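Cap5O (Staphylococcus aureus, PDB 3OJO) is a UDP-N-acetyl-mannosamine dehydrogenase that binds NAD and takes part in the biosynthesis of capsular polysaccharide. Local coordinates at residues E162-G167 against E171-N176; T26-A31 against P60-V65; R178-V183 against R193-F198; F87-P92 against M109-S114. All coordinates share one frame; numbering follows the deposited sequence.

Contact 1 (E162-G167 against E171-N176); sequences ERVLPG and EELVHN. With PDC (pyridine-2,6-dicarboxylic acid), chain K; NAD (nicotinamide-adenine-dinucleotide), chain J; PDC (pyridine-2,6-dicarboxylic acid), chain L.
E172 lies across L165 at about a right angle, and its side chain is read most easily from base to tip. Its CB faces CB of L165. One atom further on, CG sits beside the backbone N of L165, and CD comes to 3.4 Å from L165 CB. The chain bends at chi2 (98°), which lays the carboxylate over the leucine: OE1 reaches L165 CD1 at 3.3 Å, while OE2 turns to the ligand side, 3.7 Å from C4 of the chain K pyridine-2,6-dicarboxylic acid. N176 ND2, from the residue just past the helix end, gives OE2 a weak hydrogen bond of 2.8 Å.

This loop and helix lie in the Rossmann-type NAD-binding domain, where the loop after strand 156-159 passes the nicotinamide before the chain enters helix 169-175. Here the amide N of V164 donates to the carboxamide O7N of NAD at 2.9 Å, nearly straight at 163°. R163 reaches out to the other ligands: its CG lies 3.4 Å from C4 of the chain K acid, one face of its guanidinium looks on O2 of that same molecule, and NH1 bonds O3 of the chain L acid at 2.8 Å. E218 forms a salt bridge with the same NH1. At the buried end of the contact, the side chains of L173 and E162 cross at about a right angle, with L173 CD1 3.4 Å from E162 OE1, an oxygen whose salt-bridge partner is R178.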
# COMPACT_ATOMS: atom_id res chain seq x y z
N GLU B 162 11.31 -17.62 -10.28
CA GLU B 162 11.01 -18.81 -9.53
C GLU B 162 10.81 -18.53 -8.05
O GLU B 162 11.63 -17.88 -7.40
CB GLU B 162 12.04 -19.92 -9.81
CG GLU B 162 11.57 -21.31 -9.48
CD GLU B 162 10.40 -21.81 -10.29
OE1 GLU B 162 10.63 -22.64 -11.20
OE2 GLU B 162 9.25 -21.44 -9.96
N ARG B 163 9.68 -19.01 -7.53
CA ARG B 163 9.32 -18.84 -6.13
C ARG B 163 8.72 -20.15 -5.68
O ARG B 163 7.70 -20.59 -6.23
CB ARG B 163 8.33 -17.67 -6.00
CG ARG B 163 7.97 -17.34 -4.56
CD ARG B 163 7.15 -16.06 -4.45
NE ARG B 163 5.94 -16.11 -5.27
CZ ARG B 163 5.36 -15.04 -5.81
NH1 ARG B 163 5.86 -13.82 -5.60
NH2 ARG B 163 4.27 -15.18 -6.55
N VAL B 164 9.40 -20.82 -4.74
CA VAL B 164 9.02 -22.14 -4.21
C VAL B 164 8.34 -22.06 -2.85
O VAL B 164 8.76 -21.29 -1.98
CB VAL B 164 10.15 -23.22 -4.21
CG1 VAL B 164 10.64 -23.53 -5.62
CG2 VAL B 164 11.32 -22.86 -3.28
N LEU B 165 7.30 -22.90 -2.67
CA LEU B 165 6.54 -23.05 -1.43
C LEU B 165 7.17 -24.20 -0.65
O LEU B 165 6.99 -25.36 -1.06
CB LEU B 165 5.06 -23.38 -1.74
CG LEU B 165 4.02 -23.07 -0.66
CD1 LEU B 165 2.70 -22.72 -1.30
CD2 LEU B 165 3.83 -24.24 0.31
N PRO B 166 7.90 -23.94 0.46
CA PRO B 166 8.48 -25.06 1.23
C PRO B 166 7.41 -26.00 1.81
O PRO B 166 6.33 -25.56 2.22
CB PRO B 166 9.31 -24.37 2.30
CG PRO B 166 9.50 -22.97 1.79
CD PRO B 166 8.24 -22.64 1.06
N GLY B 167 7.69 -27.30 1.72
CA GLY B 167 6.80 -28.37 2.13
C GLY B 167 5.96 -28.89 0.98
O GLY B 167 5.53 -30.05 1.00
N GLU B 171 4.95 -29.92 -5.99
CA GLU B 171 3.56 -29.65 -6.40
C GLU B 171 3.45 -28.21 -6.87
O GLU B 171 2.99 -27.97 -7.99
CB GLU B 171 2.47 -30.03 -5.35
CG GLU B 171 2.93 -30.19 -3.91
CD GLU B 171 3.55 -31.52 -3.50
OE1 GLU B 171 2.87 -32.56 -3.64
OE2 GLU B 171 4.69 -31.50 -2.97
N GLU B 172 4.00 -27.26 -6.07
CA GLU B 172 4.05 -25.83 -6.39
C GLU B 172 4.71 -25.57 -7.76
O GLU B 172 4.20 -24.78 -8.52
CB GLU B 172 4.76 -25.09 -5.25
CG GLU B 172 4.99 -23.61 -5.47
CD GLU B 172 3.99 -22.66 -4.84
OE1 GLU B 172 2.85 -23.09 -4.57
OE2 GLU B 172 4.34 -21.48 -4.66
N LEU B 173 5.78 -26.28 -8.10
CA LEU B 173 6.51 -26.15 -9.36
C LEU B 173 5.64 -26.53 -10.57
O LEU B 173 5.76 -25.88 -11.61
CB LEU B 173 7.75 -27.07 -9.26
CG LEU B 173 9.11 -26.63 -9.84
CD1 LEU B 173 9.53 -25.24 -9.38
CD2 LEU B 173 10.18 -27.62 -9.42
N VAL B 174 4.75 -27.52 -10.42
CA VAL B 174 3.84 -28.02 -11.45
C VAL B 174 2.58 -27.14 -11.66
O VAL B 174 2.28 -26.75 -12.80
CB VAL B 174 3.49 -29.53 -11.17
CG1 VAL B 174 2.31 -30.01 -12.00
CG2 VAL B 174 4.69 -30.43 -11.40
N HIS B 175 1.84 -26.87 -10.57
CA HIS B 175 0.55 -26.17 -10.56
C HIS B 175 0.49 -24.64 -10.50
O HIS B 175 -0.56 -24.07 -10.80
CB HIS B 175 -0.40 -26.81 -9.54
CG HIS B 175 -0.64 -28.26 -9.80
ND1 HIS B 175 -0.13 -29.23 -8.96
CD2 HIS B 175 -1.27 -28.86 -10.84
CE1 HIS B 175 -0.49 -30.39 -9.50
NE2 HIS B 175 -1.16 -30.21 -10.63
N ASN B 176 1.60 -23.98 -10.15
CA ASN B 176 1.64 -22.53 -10.11
C ASN B 176 1.62 -21.93 -11.50
O ASN B 176 2.26 -22.47 -12.42
CB ASN B 176 2.92 -22.03 -9.42
CG ASN B 176 2.84 -21.81 -7.94
OD1 ASN B 176 1.92 -22.26 -7.25
ND2 ASN B 176 3.83 -21.10 -7.42
N1 PDC K . 5.74 -16.85 -0.69
C2 PDC K . 4.89 -16.99 -1.73
C3 PDC K . 4.96 -18.05 -2.65
C4 PDC K . 5.92 -19.03 -2.42
C5 PDC K . 6.81 -18.86 -1.34
C6 PDC K . 6.69 -17.76 -0.49
C7 PDC K . 3.87 -15.98 -1.91
O1 PDC K . 3.86 -15.06 -1.08
O2 PDC K . 3.02 -16.17 -3.00
C8 PDC K . 7.61 -17.60 0.63
O3 PDC K . 8.50 -18.38 0.86
O4 PDC K . 7.49 -16.55 1.42
PA NAD J . 20.23 -21.04 -2.20
O1A NAD J . 21.27 -20.32 -1.44
O2A NAD J . 19.52 -22.03 -1.37
O5B NAD J . 20.93 -21.79 -3.45
C5B NAD J . 21.90 -21.15 -4.24
C4B NAD J . 22.89 -22.20 -4.67
O4B NAD J . 23.59 -21.75 -5.81
C3B NAD J . 23.93 -22.53 -3.58
O3B NAD J . 24.06 -23.94 -3.47
C2B NAD J . 25.22 -21.97 -4.18
O2B NAD J . 26.38 -22.67 -3.78
C1B NAD J . 24.96 -22.07 -5.67
N9A NAD J . 25.79 -21.12 -6.42
C8A NAD J . 26.09 -19.83 -6.04
N7A NAD J . 26.78 -19.23 -7.03
C5A NAD J . 26.93 -20.13 -8.03
C6A NAD J . 27.57 -20.05 -9.27
N6A NAD J . 28.17 -18.90 -9.61
N1A NAD J . 27.57 -21.15 -10.12
C2A NAD J . 26.93 -22.32 -9.74
N3A NAD J . 26.29 -22.40 -8.52
C4A NAD J . 26.30 -21.32 -7.68
O3 NAD J . 19.23 -19.96 -2.87
PN NAD J . 17.74 -20.29 -3.35
O1N NAD J . 16.86 -20.22 -2.16
O2N NAD J . 17.75 -21.51 -4.20
O5D NAD J . 17.37 -19.04 -4.24
C5D NAD J . 18.27 -18.51 -5.19
C4D NAD J . 17.70 -17.18 -5.68
O4D NAD J . 16.44 -17.38 -6.29
C3D NAD J . 17.39 -16.19 -4.56
O3D NAD J . 18.50 -15.53 -3.97
C2D NAD J . 16.48 -15.24 -5.31
O2D NAD J . 17.24 -14.57 -6.28
C1D NAD J . 15.63 -16.23 -6.08
N1N NAD J . 14.42 -16.50 -5.27
C2N NAD J . 14.33 -17.57 -4.41
C3N NAD J . 13.17 -17.75 -3.64
C7N NAD J . 12.85 -19.09 -3.04
O7N NAD J . 11.53 -19.58 -3.18
N7N NAD J . 13.80 -19.77 -2.38
C4N NAD J . 12.13 -16.81 -3.72
C5N NAD J . 12.24 -15.71 -4.56
C6N NAD J . 13.41 -15.56 -5.31
N1 PDC L . 4.76 -12.28 -1.18
C2 PDC L . 3.78 -11.52 -0.66
C3 PDC L . 3.63 -10.24 -1.19
C4 PDC L . 4.56 -9.83 -2.17
C5 PDC L . 5.55 -10.70 -2.65
C6 PDC L . 5.60 -11.96 -2.11
C7 PDC L . 2.94 -12.16 0.40
O1 PDC L . 2.01 -11.57 0.90
O2 PDC L . 3.25 -13.45 0.76
C8 PDC L . 6.54 -13.03 -2.48
O3 PDC L . 7.38 -12.90 -3.38
O4 PDC L . 6.43 -14.20 -1.82

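Contact 2 (T26-A31 against P60-V65); sequences TSIMFA and PGLQEV
I28 stands between L62 and V65, one turn apart on helix 62-71, and carries the whole of its own side of the contact. Its two branches part to meet them. CG2, set anti to the backbone N by the chi1 of -75°, reaches V65 CG1 at 3.7 Å, the closest approach of the contact. The other branch runs out almost fully extended, with chi2 at 165°, so that CD1 lies 3.9 Å from L62 CG and equally near CD2. L62 CD1 lies near both branch tips, 4.1 Å from I28 CD1. This is the dense part: I28 and L62 are buried, with L75 of strand 75-78 against the isoleucine and L170 of helix 169-175 against the leucine.

V65 packs closely through CG1, although the residue as a whole is partly exposed. The solvent side belongs to the outward-facing part of helix 62-71: E64 is exposed, and the helix start at P60 and G61, where G61 takes the N-cap position with a positive phi, is exposed as well.

Two helices of the NAD-binding domain, 23-32 and 62-71, are thus joined by three aliphatic side chains. No hydrogen bond or charge pair crosses between the segments, which implies cohesion through dispersion and exclusion of water, with the fit set by shape rather than by bond direction.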
# COMPACT_ATOMS: atom_id res chain seq x y z
N THR B 26 14.04 -28.12 -9.09
CA THR B 26 13.85 -27.85 -10.53
C THR B 26 14.61 -28.90 -11.36
O THR B 26 14.04 -29.43 -12.31
CB THR B 26 14.24 -26.39 -10.85
OG1 THR B 26 13.39 -25.51 -10.10
CG2 THR B 26 14.18 -26.07 -12.34
N SER B 27 15.89 -29.18 -11.04
CA SER B 27 16.69 -30.21 -11.72
C SER B 27 15.99 -31.56 -11.57
O SER B 27 15.83 -32.28 -12.55
CB SER B 27 18.07 -30.32 -11.09
OG SER B 27 18.69 -29.05 -11.03
N ILE B 28 15.55 -31.87 -10.34
CA ILE B 28 14.86 -33.11 -10.01
C ILE B 28 13.57 -33.25 -10.85
O ILE B 28 13.32 -34.32 -11.40
CB ILE B 28 14.66 -33.25 -8.45
CG1 ILE B 28 15.99 -33.63 -7.78
CG2 ILE B 28 13.55 -34.25 -8.07
CD1 ILE B 28 16.03 -33.45 -6.22
N MET B 29 12.81 -32.16 -10.98
CA MET B 29 11.56 -32.07 -11.73
C MET B 29 11.68 -32.36 -13.24
O MET B 29 10.90 -33.16 -13.77
CB MET B 29 10.88 -30.73 -11.47
CG MET B 29 9.43 -30.71 -11.88
SD MET B 29 8.44 -32.12 -11.28
CE MET B 29 7.78 -31.47 -9.87
N PHE B 30 12.65 -31.73 -13.93
CA PHE B 30 12.85 -31.95 -15.36
C PHE B 30 13.35 -33.38 -15.64
O PHE B 30 12.90 -33.99 -16.62
CB PHE B 30 13.83 -30.94 -15.94
CG PHE B 30 13.27 -29.56 -16.19
CD1 PHE B 30 12.54 -29.29 -17.35
CD2 PHE B 30 13.55 -28.51 -15.33
CE1 PHE B 30 12.09 -27.99 -17.62
CE2 PHE B 30 13.11 -27.21 -15.60
CZ PHE B 30 12.37 -26.96 -16.74
N ALA B 31 14.24 -33.91 -14.76
CA ALA B 31 14.81 -35.25 -14.84
C ALA B 31 13.74 -36.32 -14.62
O ALA B 31 13.80 -37.39 -15.23
CB ALA B 31 15.94 -35.41 -13.84
N PRO B 60 10.55 -32.31 2.72
CA PRO B 60 9.92 -33.64 2.83
C PRO B 60 9.57 -34.25 1.48
O PRO B 60 9.03 -33.58 0.60
CB PRO B 60 8.60 -33.35 3.54
CG PRO B 60 8.47 -31.87 3.66
CD PRO B 60 9.85 -31.32 3.56
N GLY B 61 9.81 -35.54 1.37
CA GLY B 61 9.51 -36.30 0.16
C GLY B 61 10.46 -36.16 -1.00
O GLY B 61 10.39 -36.98 -1.92
N LEU B 62 11.35 -35.16 -0.97
CA LEU B 62 12.28 -34.90 -2.08
C LEU B 62 13.36 -35.96 -2.21
O LEU B 62 13.67 -36.36 -3.33
CB LEU B 62 12.86 -33.47 -2.03
CG LEU B 62 13.53 -32.95 -3.32
CD1 LEU B 62 12.51 -32.61 -4.40
CD2 LEU B 62 14.44 -31.74 -3.04
N GLN B 63 13.90 -36.43 -1.07
CA GLN B 63 14.93 -37.48 -1.02
C GLN B 63 14.51 -38.72 -1.83
O GLN B 63 15.33 -39.26 -2.58
CB GLN B 63 15.22 -37.87 0.44
CG GLN B 63 16.28 -38.95 0.64
CD GLN B 63 17.65 -38.55 0.14
OE1 GLN B 63 18.13 -39.09 -0.85
NE2 GLN B 63 18.29 -37.60 0.82
N GLU B 64 13.22 -39.12 -1.71
CA GLU B 64 12.59 -40.24 -2.40
C GLU B 64 12.58 -40.02 -3.90
O GLU B 64 12.88 -40.93 -4.66
CB GLU B 64 11.14 -40.33 -1.91
CG GLU B 64 10.45 -41.67 -2.05
CD GLU B 64 9.19 -41.79 -1.21
OE1 GLU B 64 9.02 -41.00 -0.25
OE2 GLU B 64 8.35 -42.67 -1.53
N VAL B 65 12.22 -38.80 -4.34
CA VAL B 65 12.15 -38.40 -5.76
C VAL B 65 13.56 -38.36 -6.32
O VAL B 65 13.79 -38.88 -7.42
CB VAL B 65 11.40 -37.07 -5.98
CG1 VAL B 65 11.07 -36.86 -7.45
CG2 VAL B 65 10.12 -37.01 -5.14

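Contact 3 (R178-V183 against R193-F198); sequences RIIGGV and RVYRTF
Strand 178-182 and helix 185-195 near Y195 keep their backbones apart, with the CA atoms of R178 and Y195 8.9 Å from each other, and long side chains bridge the interval. R178 reaches the tyrosine along one face of its ring. Its CD makes a CH-pi contact, 3.9 Å from the ring centroid and 20° off the normal; a bend at chi3 (-95°) then turns the guanidinium flat against the ring, the planes only 10° apart. NH1 ends 3.5 Å from Y195 CE2, and the guanidinium is displaced from the ring centre toward the CD2-CE2 edge, centres 4.5 Å apart.

The setting is a beta-alpha-beta unit, in which strand 178-182 leads through helix 185-195 to the neighbouring parallel strand 203-207 and the helix covers the sheet. I180 supplies the second touch: it runs alongside the tyrosine in the opposite sense and brings CD1 obliquely to Y195 CD1, 3.7 Å away.

Polar partners outside the two segments hold both flat groups in place. The guanidinium has a salt bridge to E162 and a bond to the carbonyl of L173, while Y195 OH is hydrogen-bonded to E128.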
# COMPACT_ATOMS: atom_id res chain seq x y z
N ARG B 178 2.87 -19.28 -14.15
CA ARG B 178 4.24 -18.91 -14.39
C ARG B 178 4.35 -17.73 -15.33
O ARG B 178 3.66 -17.69 -16.35
CB ARG B 178 4.90 -20.15 -15.01
CG ARG B 178 6.37 -20.26 -14.73
CD ARG B 178 6.89 -21.62 -15.13
NE ARG B 178 6.91 -22.54 -14.00
CZ ARG B 178 7.90 -22.60 -13.11
NH1 ARG B 178 8.94 -21.78 -13.20
NH2 ARG B 178 7.84 -23.48 -12.12
N ILE B 179 5.24 -16.80 -15.01
CA ILE B 179 5.52 -15.65 -15.85
C ILE B 179 6.72 -16.00 -16.76
O ILE B 179 7.79 -16.37 -16.25
CB ILE B 179 5.74 -14.36 -15.01
CG1 ILE B 179 4.46 -13.96 -14.26
CG2 ILE B 179 6.28 -13.22 -15.88
CD1 ILE B 179 4.63 -12.91 -13.26
N ILE B 180 6.53 -15.91 -18.10
CA ILE B 180 7.57 -16.17 -19.09
C ILE B 180 7.88 -14.81 -19.70
O ILE B 180 7.10 -14.31 -20.50
CB ILE B 180 7.13 -17.22 -20.18
CG1 ILE B 180 6.47 -18.52 -19.60
CG2 ILE B 180 8.26 -17.50 -21.21
CD1 ILE B 180 7.33 -19.46 -18.81
N GLY B 181 9.00 -14.22 -19.27
CA GLY B 181 9.47 -12.92 -19.74
C GLY B 181 10.59 -13.05 -20.74
O GLY B 181 11.76 -13.15 -20.36
N GLY B 182 10.24 -13.06 -22.04
CA GLY B 182 11.21 -13.15 -23.12
C GLY B 182 11.73 -11.80 -23.57
O GLY B 182 11.01 -10.79 -23.48
N VAL B 183 12.98 -11.75 -24.05
CA VAL B 183 13.59 -10.51 -24.55
C VAL B 183 12.93 -10.16 -25.89
O VAL B 183 12.71 -8.99 -26.19
CB VAL B 183 15.14 -10.60 -24.63
CG1 VAL B 183 15.75 -9.35 -25.25
CG2 VAL B 183 15.73 -10.84 -23.26
N ARG B 193 8.32 -23.74 -24.39
CA ARG B 193 8.80 -25.06 -24.81
C ARG B 193 9.43 -25.82 -23.63
O ARG B 193 9.13 -27.01 -23.39
CB ARG B 193 9.79 -24.93 -25.99
CG ARG B 193 9.18 -25.26 -27.35
CD ARG B 193 10.05 -24.81 -28.50
NE ARG B 193 9.38 -23.78 -29.30
CZ ARG B 193 10.00 -22.79 -29.95
NH1 ARG B 193 11.32 -22.68 -29.91
NH2 ARG B 193 9.29 -21.90 -30.64
N VAL B 194 10.25 -25.09 -22.85
CA VAL B 194 10.97 -25.63 -21.69
C VAL B 194 10.03 -26.05 -20.57
O VAL B 194 10.01 -27.21 -20.18
CB VAL B 194 12.12 -24.70 -21.24
CG1 VAL B 194 12.81 -25.23 -19.99
CG2 VAL B 194 13.12 -24.50 -22.37
N TYR B 195 9.19 -25.12 -20.12
CA TYR B 195 8.25 -25.36 -19.02
C TYR B 195 7.08 -26.28 -19.30
O TYR B 195 6.57 -26.92 -18.37
CB TYR B 195 7.84 -24.03 -18.37
CG TYR B 195 9.00 -23.37 -17.66
CD1 TYR B 195 9.63 -22.25 -18.19
CD2 TYR B 195 9.53 -23.93 -16.50
CE1 TYR B 195 10.73 -21.67 -17.56
CE2 TYR B 195 10.64 -23.35 -15.86
CZ TYR B 195 11.22 -22.22 -16.39
OH TYR B 195 12.30 -21.65 -15.75
N ARG B 196 6.70 -26.41 -20.58
CA ARG B 196 5.61 -27.27 -21.07
C ARG B 196 5.79 -28.74 -20.62
O ARG B 196 4.80 -29.47 -20.52
CB ARG B 196 5.55 -27.19 -22.60
CG ARG B 196 4.14 -27.29 -23.19
CD ARG B 196 4.04 -26.65 -24.57
NE ARG B 196 4.93 -27.27 -25.56
CZ ARG B 196 5.60 -26.61 -26.50
NH1 ARG B 196 5.49 -25.29 -26.60
NH2 ARG B 196 6.39 -27.26 -27.35
N THR B 197 7.06 -29.14 -20.32
CA THR B 197 7.53 -30.46 -19.87
C THR B 197 6.73 -30.99 -18.67
O THR B 197 6.44 -32.19 -18.64
CB THR B 197 9.06 -30.39 -19.57
OG1 THR B 197 9.76 -29.83 -20.69
CG2 THR B 197 9.68 -31.76 -19.23
N PHE B 198 6.38 -30.11 -17.70
CA PHE B 198 5.67 -30.51 -16.48
C PHE B 198 4.70 -29.45 -15.96
O PHE B 198 3.88 -29.76 -15.09
CB PHE B 198 6.68 -30.88 -15.36
CG PHE B 198 7.58 -29.73 -14.94
CD1 PHE B 198 8.76 -29.46 -15.63
CD2 PHE B 198 7.21 -28.89 -13.89
CE1 PHE B 198 9.55 -28.37 -15.28
CE2 PHE B 198 8.02 -27.80 -13.53
CZ PHE B 198 9.18 -27.56 -14.23

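Contact 4 (F87-P92 against M109-S114); sequences FIIAVP and MRALDS. With NAD (nicotinamide-adenine-dinucleotide), chain J.
A111 CB is the bump of this contact, and the hollow that takes it lies between I89 and V91, alternate residues whose side chains both point at the helix. The methyl meets both V91 CG1 at 3.8 Å and I89 CG2 at 4.0 Å. Being so short, A111 lets the helix come close, with its CA 6.9 Å from that of I89. L112 fills the next place along: its CD1 meets I89 CD1 at 4.2 Å, the more relaxed end of the fit.

Strand 86-89, helix 106-115 and strand 124-127 form a beta-alpha-beta unit of the Rossmann-type domain, and this is the layer where its helix settles on its first strand. V17, from the adjacent strand 13-17, also touches both A111 and V91.

Past the strand end the same hydrophobic ridge serves the cofactor. With chi1 at -57°, V91 sends CG1 over the bond that fuses the two adenine rings, 3.5 Å from C5A of NAD, so one methyl packs against alanine and purine together. P92 continues the surface, its CD 3.5 Å from C8A and its CG beside C5B of the adenosine ribose.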
# COMPACT_ATOMS: atom_id res chain seq x y z
N PHE B 87 19.82 -23.69 -20.45
CA PHE B 87 20.55 -23.35 -19.24
C PHE B 87 19.63 -22.54 -18.34
O PHE B 87 19.03 -21.58 -18.78
CB PHE B 87 21.80 -22.54 -19.55
CG PHE B 87 22.85 -23.23 -20.38
CD1 PHE B 87 23.90 -23.91 -19.77
CD2 PHE B 87 22.84 -23.14 -21.77
CE1 PHE B 87 24.90 -24.51 -20.54
CE2 PHE B 87 23.83 -23.76 -22.54
CZ PHE B 87 24.86 -24.43 -21.92
N ILE B 88 19.50 -22.97 -17.08
CA ILE B 88 18.69 -22.28 -16.09
C ILE B 88 19.61 -21.76 -14.97
O ILE B 88 20.24 -22.57 -14.28
CB ILE B 88 17.52 -23.14 -15.53
CG1 ILE B 88 16.54 -23.56 -16.65
CG2 ILE B 88 16.79 -22.37 -14.41
CD1 ILE B 88 15.45 -24.47 -16.28
N ILE B 89 19.66 -20.43 -14.78
CA ILE B 89 20.42 -19.82 -13.69
C ILE B 89 19.46 -19.66 -12.50
O ILE B 89 18.45 -18.95 -12.60
CB ILE B 89 21.11 -18.50 -14.12
CG1 ILE B 89 22.16 -18.78 -15.22
CG2 ILE B 89 21.72 -17.76 -12.92
CD1 ILE B 89 22.33 -17.68 -16.23
N ALA B 90 19.78 -20.36 -11.40
CA ALA B 90 19.02 -20.38 -10.15
C ALA B 90 19.97 -20.17 -8.95
O ALA B 90 19.81 -20.81 -7.91
CB ALA B 90 18.29 -21.70 -10.01
N VAL B 91 20.95 -19.26 -9.12
CA VAL B 91 21.94 -18.90 -8.10
C VAL B 91 21.32 -17.83 -7.15
O VAL B 91 20.27 -17.27 -7.50
CB VAL B 91 23.30 -18.45 -8.73
CG1 VAL B 91 23.88 -19.52 -9.64
CG2 VAL B 91 23.15 -17.13 -9.47
N PRO B 92 21.91 -17.50 -5.98
CA PRO B 92 21.28 -16.47 -5.14
C PRO B 92 21.54 -15.03 -5.59
O PRO B 92 22.48 -14.75 -6.33
CB PRO B 92 21.86 -16.73 -3.74
CG PRO B 92 22.90 -17.82 -3.92
CD PRO B 92 23.15 -18.01 -5.36
N MET B 109 25.73 -12.99 -12.88
CA MET B 109 26.68 -12.62 -13.91
C MET B 109 27.89 -13.57 -13.90
O MET B 109 28.32 -14.00 -14.97
CB MET B 109 27.04 -11.13 -13.82
CG MET B 109 25.86 -10.20 -14.10
SD MET B 109 24.97 -10.55 -15.64
CE MET B 109 23.41 -10.40 -15.12
N ARG B 110 28.34 -13.98 -12.71
CA ARG B 110 29.40 -14.99 -12.55
C ARG B 110 28.92 -16.30 -13.16
O ARG B 110 29.66 -16.91 -13.93
CB ARG B 110 29.73 -15.19 -11.07
CG ARG B 110 31.12 -14.76 -10.68
CD ARG B 110 31.29 -14.73 -9.17
NE ARG B 110 31.01 -13.41 -8.61
CZ ARG B 110 30.87 -13.16 -7.31
NH1 ARG B 110 30.97 -14.14 -6.42
NH2 ARG B 110 30.62 -11.93 -6.89
N ALA B 111 27.65 -16.70 -12.85
CA ALA B 111 27.00 -17.89 -13.39
C ALA B 111 26.81 -17.79 -14.90
O ALA B 111 26.89 -18.81 -15.59
CB ALA B 111 25.66 -18.11 -12.71
N LEU B 112 26.54 -16.56 -15.42
CA LEU B 112 26.41 -16.34 -16.86
C LEU B 112 27.76 -16.59 -17.54
O LEU B 112 27.79 -17.29 -18.56
CB LEU B 112 25.83 -14.95 -17.21
CG LEU B 112 25.51 -14.69 -18.71
CD1 LEU B 112 24.48 -15.68 -19.28
CD2 LEU B 112 25.07 -13.25 -18.95
N ASP B 113 28.88 -16.13 -16.93
CA ASP B 113 30.24 -16.33 -17.46
C ASP B 113 30.70 -17.79 -17.51
O ASP B 113 31.54 -18.12 -18.35
CB ASP B 113 31.27 -15.46 -16.74
CG ASP B 113 31.17 -13.98 -17.00
OD1 ASP B 113 31.50 -13.19 -16.08
OD2 ASP B 113 30.76 -13.60 -18.12
N SER B 114 30.16 -18.65 -16.62
CA SER B 114 30.48 -20.09 -16.55
C SER B 114 29.86 -20.87 -17.73
O SER B 114 30.39 -21.89 -18.16
CB SER B 114 30.00 -20.69 -15.23
OG SER B 114 28.63 -21.05 -15.24
PA NAD J . 20.23 -21.04 -2.20
O1A NAD J . 21.27 -20.32 -1.44
O2A NAD J . 19.52 -22.03 -1.37
O5B NAD J . 20.93 -21.79 -3.45
C5B NAD J . 21.90 -21.15 -4.24
C4B NAD J . 22.89 -22.20 -4.67
O4B NAD J . 23.59 -21.75 -5.81
C3B NAD J . 23.93 -22.53 -3.58
O3B NAD J . 24.06 -23.94 -3.47
C2B NAD J . 25.22 -21.97 -4.18
O2B NAD J . 26.38 -22.67 -3.78
C1B NAD J . 24.96 -22.07 -5.67
N9A NAD J . 25.79 -21.12 -6.42
C8A NAD J . 26.09 -19.83 -6.04
N7A NAD J . 26.78 -19.23 -7.03
C5A NAD J . 26.93 -20.13 -8.03
C6A NAD J . 27.57 -20.05 -9.27
N6A NAD J . 28.17 -18.90 -9.61
N1A NAD J . 27.57 -21.15 -10.12
C2A NAD J . 26.93 -22.32 -9.74
N3A NAD J . 26.29 -22.40 -8.52
C4A NAD J . 26.30 -21.32 -7.68
O3 NAD J . 19.23 -19.96 -2.87
PN NAD J . 17.74 -20.29 -3.35
O1N NAD J . 16.86 -20.22 -2.16
O2N NAD J . 17.75 -21.51 -4.20
O5D NAD J . 17.37 -19.04 -4.24
C5D NAD J . 18.27 -18.51 -5.19
C4D NAD J . 17.70 -17.18 -5.68
O4D NAD J . 16.44 -17.38 -6.29
C3D NAD J . 17.39 -16.19 -4.56
O3D NAD J . 18.50 -15.53 -3.97
C2D NAD J . 16.48 -15.24 -5.31
O2D NAD J . 17.24 -14.57 -6.28
C1D NAD J . 15.63 -16.23 -6.08
N1N NAD J . 14.42 -16.50 -5.27
C2N NAD J . 14.33 -17.57 -4.41
C3N NAD J . 13.17 -17.75 -3.64
C7N NAD J . 12.85 -19.09 -3.04
O7N NAD J . 11.53 -19.58 -3.18
N7N NAD J . 13.80 -19.77 -2.38
C4N NAD J . 12.13 -16.81 -3.72
C5N NAD J . 12.24 -15.71 -4.56
C6N NAD J . 13.41 -15.56 -5.31

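Along the chain the order is contact 2, contact 4, contact 1, contact 3, each closing before the next opens, all within the NAD-binding domain. Contacts 1 and 2 are nearest, with centres about 12 Å apart, and L173 and V174 of helix 169-175 pack on helix 23-32. Contacts 3 and 1, centres about 15 Å apart, are joined by the E162-R178 salt bridge; the centres of contacts 3 and 4 are about 18 Å apart, and these two rest on one mixed sheet. F30 bridges contact 2 to both of them, touching I88 and F198. Contacts 1 and 4, centres about 21 Å apart without touching, line different parts of one NAD site in the same domain: nicotinamide and adenine.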